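Local coordinates for hypothetical protein SO0799 (Shewanella oneidensis, PDB 1YUD), which is of unknown function but belongs to the cupin superfamily, whose members are built on a beta-barrel fold, at residues 26-31 / 60-65; 65-70 / 115-120. One frame throughout, in Å; residues are numbered along the deposited sequence.

Contact 1: residues 26-31 / 60-65; sequences HVEGGF and EVSHFH
The backbone of Glu28 to Gly30 runs roughly antiparallel to that of Glu60 to His65 (153° between their directions), with Gly29 facing Ser62 at a CA–CA distance of 5.2 Å. The carbonyl of Glu28 joins the two by a pair of hydrogen bonds: its O accepts from His63 N at 3.2 Å, and again from His63 ND1 at 3.0 Å. The backbone donor lies almost in line with the C=O bond, while the imidazole donor comes from above the carbonyl plane, so two N–H groups of one histidine grip a single oxygen. His63 reaches it because CG sits beside its own backbone N (chi1 -50°), bringing ND1 round to the side of that N–H. The Glu28 side chain, extended beyond CG, carries its carboxylate across to strand 62-66. Ser62 OG gives OE1 a weak hydrogen bond, and OE2 lies over one face of the His65 ring, with carboxylate and ring planes 42° apart. Phe54, Phe142 and Leu144 also pack on this buried acid. Gly29 closes a type I turn begun at His26, and its positive phi, which would jam a CB against the preceding carbonyl, calls for glycine; Gly30, also at positive phi, weakly donates its N to Glu60 OE2 (3.2 Å). The His63-Phe64-His65 sequence on strand 62-66 is consistent with the His-X-His of cupin motif 1, here packed against a glycine-rich turn.

Contact 2: residues 65-70 / 115-120; sequences HRLTAD and CIFGSA
Cys115 meets the other segment through its carbonyl, whose O lies 3.7 Å from Arg66 CG. Ile116 shares a face of the sheet with Arg66: CD1 comes to the edge of the guanidinium, 3.5 Å from Arg66 NH2, its apolar branch packing beside the end of the arginine. Phe117 carries the pairing. Its N donates to His65 O at 3.1 Å, nearly straight (171°), and its O accepts from His65 N at 3.0 Å, making an antiparallel hydrogen-bonded pair. The ring is on the opposite face from Ile116; CG lies between the backbone N and the carbonyl carbon (chi1 64°), which leans the ring toward strand 62-66. There the His65 ring lies obliquely over the rim of one face, centroids 4.4 Å apart, while Leu67 CD2 meets the ring edge 3.5 Å from Phe117 CZ. With an alanine in place of Phe117, Leu67 and the His65 ring would probably lose their shared aromatic partner and a gap would open toward Trp73 and Met85. Gly118 bonds through its backbone to Tyr84 on strand 81-86. Here strand 62-66, outermost in its sheet within the chain, is joined to strand 116-121, with the aromatic turned into the interior of the cupin barrel.

From the N terminus, the turn after strand 24-25 comes first; contact 1 closes when the chain, having formed strands 31-37 and 50-57, returns as strand 62-66. Contact 2 then closes a second, longer loop of 44 residues, which runs through strands 71-76, 81-86, 92-97, 105-106 and 109-111 before reaching 116-121. The two loops are in series, neither nested nor crossed, and they share His65. Contact 1 ties a turn of the six-stranded sheet to strand 62-66 of the other sheet, and contact 2 pairs that strand with its neighbour. The contacts also touch directly, through a probable hydrogen bond from Ser62 N to Ser119 O (2.8 Å) and packing of Phe64 on the 117-118 backbone.

Contact 1: residues 26-31 / 60-65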
loop_
_atom_site.group_PDB
_atom_site.type_symbol
_atom_site.label_atom_id
_atom_site.label_comp_id
_atom_site.label_asym_id
_atom_site.label_seq_id
_atom_site.Cartn_x
_atom_site.Cartn_y
_atom_site.Cartn_z
ATOM N N HIS A 26 -3.302 -14.617 -12.040
ATOM C CA HIS A 26 -3.426 -13.377 -12.798
ATOM C C HIS A 26 -2.917 -13.669 -14.202
ATOM O O HIS A 26 -1.954 -14.411 -14.368
ATOM C CB HIS A 26 -2.587 -12.264 -12.167
ATOM C CG HIS A 26 -2.941 -10.898 -12.662
ATOM N ND1 HIS A 26 -2.025 -9.871 -12.743
ATOM C CD2 HIS A 26 -4.118 -10.387 -13.095
ATOM C CE1 HIS A 26 -2.622 -8.787 -13.208
ATOM N NE2 HIS A 26 -3.892 -9.074 -13.430
ATOM N N VAL A 27 -3.551 -13.090 -15.212
ATOM C CA VAL A 27 -3.139 -13.355 -16.583
ATOM C C VAL A 27 -1.663 -13.096 -16.829
ATOM O O VAL A 27 -1.057 -13.717 -17.703
ATOM C CB VAL A 27 -3.956 -12.525 -17.590
ATOM C CG1 VAL A 27 -3.681 -11.053 -17.402
ATOM C CG2 VAL A 27 -3.615 -12.948 -19.003
ATOM N N GLU A 28 -1.084 -12.189 -16.051
ATOM C CA GLU A 28 0.326 -11.836 -16.205
ATOM C C GLU A 28 1.212 -12.732 -15.360
ATOM O O GLU A 28 2.426 -12.613 -15.390
ATOM C CB GLU A 28 0.554 -10.376 -15.785
ATOM C CG GLU A 28 0.718 -10.180 -14.266
ATOM C CD GLU A 28 0.653 -8.718 -13.822
ATOM O OE1 GLU A 28 1.125 -8.408 -12.703
ATOM O OE2 GLU A 28 0.114 -7.884 -14.584
ATOM N N GLY A 29 0.598 -13.626 -14.602
ATOM C CA GLY A 29 1.358 -14.503 -13.729
ATOM C C GLY A 29 1.015 -14.224 -12.274
ATOM O O GLY A 29 0.233 -13.312 -11.974
ATOM N N GLY A 30 1.592 -15.005 -11.368
ATOM C CA GLY A 30 1.331 -14.817 -9.951
ATOM C C GLY A 30 -0.118 -15.010 -9.532
ATOM O O GLY A 30 -0.942 -15.536 -10.287
ATOM N N PHE A 31 -0.420 -14.572 -8.313
ATOM C CA PHE A 31 -1.754 -14.676 -7.733
ATOM C C PHE A 31 -2.271 -13.314 -7.288
ATOM O O PHE A 31 -1.495 -12.457 -6.888
ATOM C CB PHE A 31 -1.700 -15.620 -6.544
ATOM C CG PHE A 31 -1.412 -17.035 -6.926
ATOM C CD1 PHE A 31 -2.387 -17.810 -7.549
ATOM C CD2 PHE A 31 -0.165 -17.593 -6.685
ATOM C CE1 PHE A 31 -2.124 -19.126 -7.928
ATOM C CE2 PHE A 31 0.115 -18.911 -7.060
ATOM C CZ PHE A 31 -0.872 -19.676 -7.682
ATOM N N GLU A 60 6.648 -18.673 -9.788
ATOM C CA GLU A 60 6.023 -17.548 -10.465
ATOM C C GLU A 60 6.851 -16.250 -10.500
ATOM O O GLU A 60 7.638 -15.953 -9.591
ATOM C CB GLU A 60 4.650 -17.273 -9.820
ATOM C CG GLU A 60 3.581 -18.332 -10.091
ATOM C CD GLU A 60 2.989 -18.220 -11.492
ATOM O OE1 GLU A 60 3.776 -18.171 -12.466
ATOM O OE2 GLU A 60 1.741 -18.182 -11.627
ATOM N N VAL A 61 6.676 -15.506 -11.587
ATOM C CA VAL A 61 7.305 -14.210 -11.787
ATOM C C VAL A 61 6.244 -13.407 -12.528
ATOM O O VAL A 61 5.399 -13.982 -13.223
ATOM C CB VAL A 61 8.579 -14.261 -12.675
ATOM C CG1 VAL A 61 9.636 -15.141 -12.039
ATOM C CG2 VAL A 61 8.226 -14.719 -14.073
ATOM N N SER A 62 6.270 -12.087 -12.370
ATOM C CA SER A 62 5.302 -11.235 -13.046
ATOM C C SER A 62 5.876 -10.838 -14.394
ATOM O O SER A 62 6.740 -9.975 -14.472
ATOM C CB SER A 62 5.014 -9.991 -12.210
ATOM O OG SER A 62 3.974 -9.239 -12.804
ATOM N N HIS A 63 5.387 -11.465 -15.458
ATOM C CA HIS A 63 5.891 -11.199 -16.803
ATOM C C HIS A 63 5.656 -9.791 -17.361
ATOM O O HIS A 63 4.574 -9.212 -17.230
ATOM C CB HIS A 63 5.334 -12.235 -17.786
ATOM C CG HIS A 63 5.509 -13.651 -17.334
ATOM N ND1 HIS A 63 4.530 -14.341 -16.653
ATOM C CD2 HIS A 63 6.556 -14.501 -17.447
ATOM C CE1 HIS A 63 4.963 -15.555 -16.368
ATOM N NE2 HIS A 63 6.190 -15.677 -16.839
ATOM N N PHE A 64 6.699 -9.261 -17.994
ATOM C CA PHE A 64 6.654 -7.945 -18.595
ATOM C C PHE A 64 5.274 -7.624 -19.151
ATOM O O PHE A 64 4.689 -8.422 -19.888
ATOM C CB PHE A 64 7.692 -7.847 -19.703
ATOM C CG PHE A 64 9.091 -7.665 -19.200
ATOM C CD1 PHE A 64 10.089 -8.578 -19.527
ATOM C CD2 PHE A 64 9.421 -6.562 -18.420
ATOM C CE1 PHE A 64 11.407 -8.395 -19.087
ATOM C CE2 PHE A 64 10.728 -6.369 -17.974
ATOM C CZ PHE A 64 11.721 -7.288 -18.310
ATOM N N HIS A 65 4.772 -6.447 -18.779
ATOM C CA HIS A 65 3.461 -5.942 -19.197
ATOM C C HIS A 65 3.452 -4.422 -19.018
ATOM O O HIS A 65 4.260 -3.872 -18.285
ATOM C CB HIS A 65 2.370 -6.573 -18.333
ATOM C CG HIS A 65 2.587 -6.387 -16.863
ATOM N ND1 HIS A 65 1.781 -5.585 -16.084
ATOM C CD2 HIS A 65 3.541 -6.876 -16.037
ATOM C CE1 HIS A 65 2.230 -5.588 -14.842
ATOM N NE2 HIS A 65 3.297 -6.364 -14.787
#

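Contact 2: residues 65-70 / 115-120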
loop_
_atom_site.group_PDB
_atom_site.type_symbol
_atom_site.label_atom_id
_atom_site.label_comp_id
_atom_site.label_asym_id
_atom_site.label_seq_id
_atom_site.Cartn_x
_atom_site.Cartn_y
_atom_site.Cartn_z
ATOM N N HIS A 65 4.772 -6.447 -18.779
ATOM C CA HIS A 65 3.461 -5.942 -19.197
ATOM C C HIS A 65 3.452 -4.422 -19.018
ATOM O O HIS A 65 4.260 -3.872 -18.285
ATOM C CB HIS A 65 2.370 -6.573 -18.333
ATOM C CG HIS A 65 2.587 -6.387 -16.863
ATOM N ND1 HIS A 65 1.781 -5.585 -16.084
ATOM C CD2 HIS A 65 3.541 -6.876 -16.037
ATOM C CE1 HIS A 65 2.230 -5.588 -14.842
ATOM N NE2 HIS A 65 3.297 -6.364 -14.787
ATOM N N ARG A 66 2.532 -3.740 -19.676
ATOM C CA ARG A 66 2.485 -2.292 -19.564
ATOM C C ARG A 66 1.129 -1.753 -19.119
ATOM O O ARG A 66 0.081 -2.233 -19.546
ATOM C CB ARG A 66 2.865 -1.665 -20.898
ATOM C CG ARG A 66 2.838 -0.163 -20.908
ATOM C CD ARG A 66 2.759 0.329 -22.334
ATOM N NE ARG A 66 3.886 -0.123 -23.145
ATOM C CZ ARG A 66 3.976 0.065 -24.457
ATOM N NH1 ARG A 66 3.005 0.689 -25.112
ATOM N NH2 ARG A 66 5.046 -0.356 -25.113
ATOM N N LEU A 67 1.163 -0.748 -18.251
ATOM C CA LEU A 67 -0.051 -0.128 -17.737
ATOM C C LEU A 67 -0.247 1.275 -18.293
ATOM O O LEU A 67 0.687 1.896 -18.794
ATOM C CB LEU A 67 -0.004 -0.068 -16.209
ATOM C CG LEU A 67 -0.447 -1.309 -15.430
ATOM C CD1 LEU A 67 -0.164 -2.573 -16.224
ATOM C CD2 LEU A 67 0.263 -1.322 -14.078
ATOM N N THR A 68 -1.477 1.761 -18.190
ATOM C CA THR A 68 -1.848 3.084 -18.666
ATOM C C THR A 68 -1.750 4.060 -17.512
ATOM O O THR A 68 -1.676 5.264 -17.706
ATOM C CB THR A 68 -3.292 3.076 -19.195
ATOM O OG1 THR A 68 -3.327 2.412 -20.463
ATOM C CG2 THR A 68 -3.833 4.481 -19.334
ATOM N N ALA A 69 -1.738 3.530 -16.300
ATOM C CA ALA A 69 -1.671 4.373 -15.127
ATOM C C ALA A 69 -0.532 3.957 -14.205
ATOM O O ALA A 69 0.037 2.878 -14.345
ATOM C CB ALA A 69 -3.001 4.324 -14.384
ATOM N N ASP A 70 -0.182 4.830 -13.276
ATOM C CA ASP A 70 0.873 4.521 -12.340
ATOM C C ASP A 70 0.408 3.409 -11.409
ATOM O O ASP A 70 -0.788 3.119 -11.304
ATOM C CB ASP A 70 1.223 5.763 -11.513
ATOM C CG ASP A 70 1.984 6.796 -12.308
ATOM O OD1 ASP A 70 2.220 7.892 -11.760
ATOM O OD2 ASP A 70 2.349 6.504 -13.467
ATOM N N CYS A 115 5.456 2.466 -19.051
ATOM C CA CYS A 115 6.679 1.685 -19.126
ATOM C C CYS A 115 6.403 0.182 -19.002
ATOM O O CYS A 115 5.476 -0.235 -18.291
ATOM C CB CYS A 115 7.642 2.116 -18.024
ATOM S SG CYS A 115 7.569 1.088 -16.545
ATOM N N ILE A 116 7.210 -0.624 -19.697
ATOM C CA ILE A 116 7.072 -2.081 -19.659
ATOM C C ILE A 116 7.907 -2.625 -18.510
ATOM O O ILE A 116 9.115 -2.420 -18.465
ATOM C CB ILE A 116 7.528 -2.730 -20.988
ATOM C CG1 ILE A 116 6.585 -2.294 -22.121
ATOM C CG2 ILE A 116 7.542 -4.264 -20.853
ATOM C CD1 ILE A 116 7.049 -2.702 -23.518
ATOM N N PHE A 117 7.252 -3.327 -17.587
ATOM C CA PHE A 117 7.920 -3.855 -16.403
ATOM C C PHE A 117 7.426 -5.233 -15.954
ATOM O O PHE A 117 6.357 -5.698 -16.368
ATOM C CB PHE A 117 7.725 -2.879 -15.242
ATOM C CG PHE A 117 6.283 -2.720 -14.818
ATOM C CD1 PHE A 117 5.348 -2.139 -15.671
ATOM C CD2 PHE A 117 5.863 -3.160 -13.569
ATOM C CE1 PHE A 117 4.011 -1.998 -15.283
ATOM C CE2 PHE A 117 4.534 -3.023 -13.176
ATOM C CZ PHE A 117 3.607 -2.442 -14.033
ATOM N N GLY A 118 8.216 -5.849 -15.075
ATOM C CA GLY A 118 7.908 -7.153 -14.529
ATOM C C GLY A 118 8.662 -7.304 -13.223
ATOM O O GLY A 118 9.404 -6.411 -12.831
ATOM N N SER A 119 8.491 -8.421 -12.532
ATOM C CA SER A 119 9.188 -8.601 -11.275
ATOM C C SER A 119 9.357 -10.060 -10.877
ATOM O O SER A 119 8.524 -10.909 -11.178
ATOM C CB SER A 119 8.454 -7.862 -10.164
ATOM O OG SER A 119 9.065 -8.100 -8.904
ATOM N N ALA A 120 10.452 -10.331 -10.185
ATOM C CA ALA A 120 10.749 -11.661 -9.704
ATOM C C ALA A 120 11.063 -11.504 -8.229
ATOM O O ALA A 120 11.194 -10.385 -7.746
ATOM C CB ALA A 120 11.952 -12.233 -10.449
#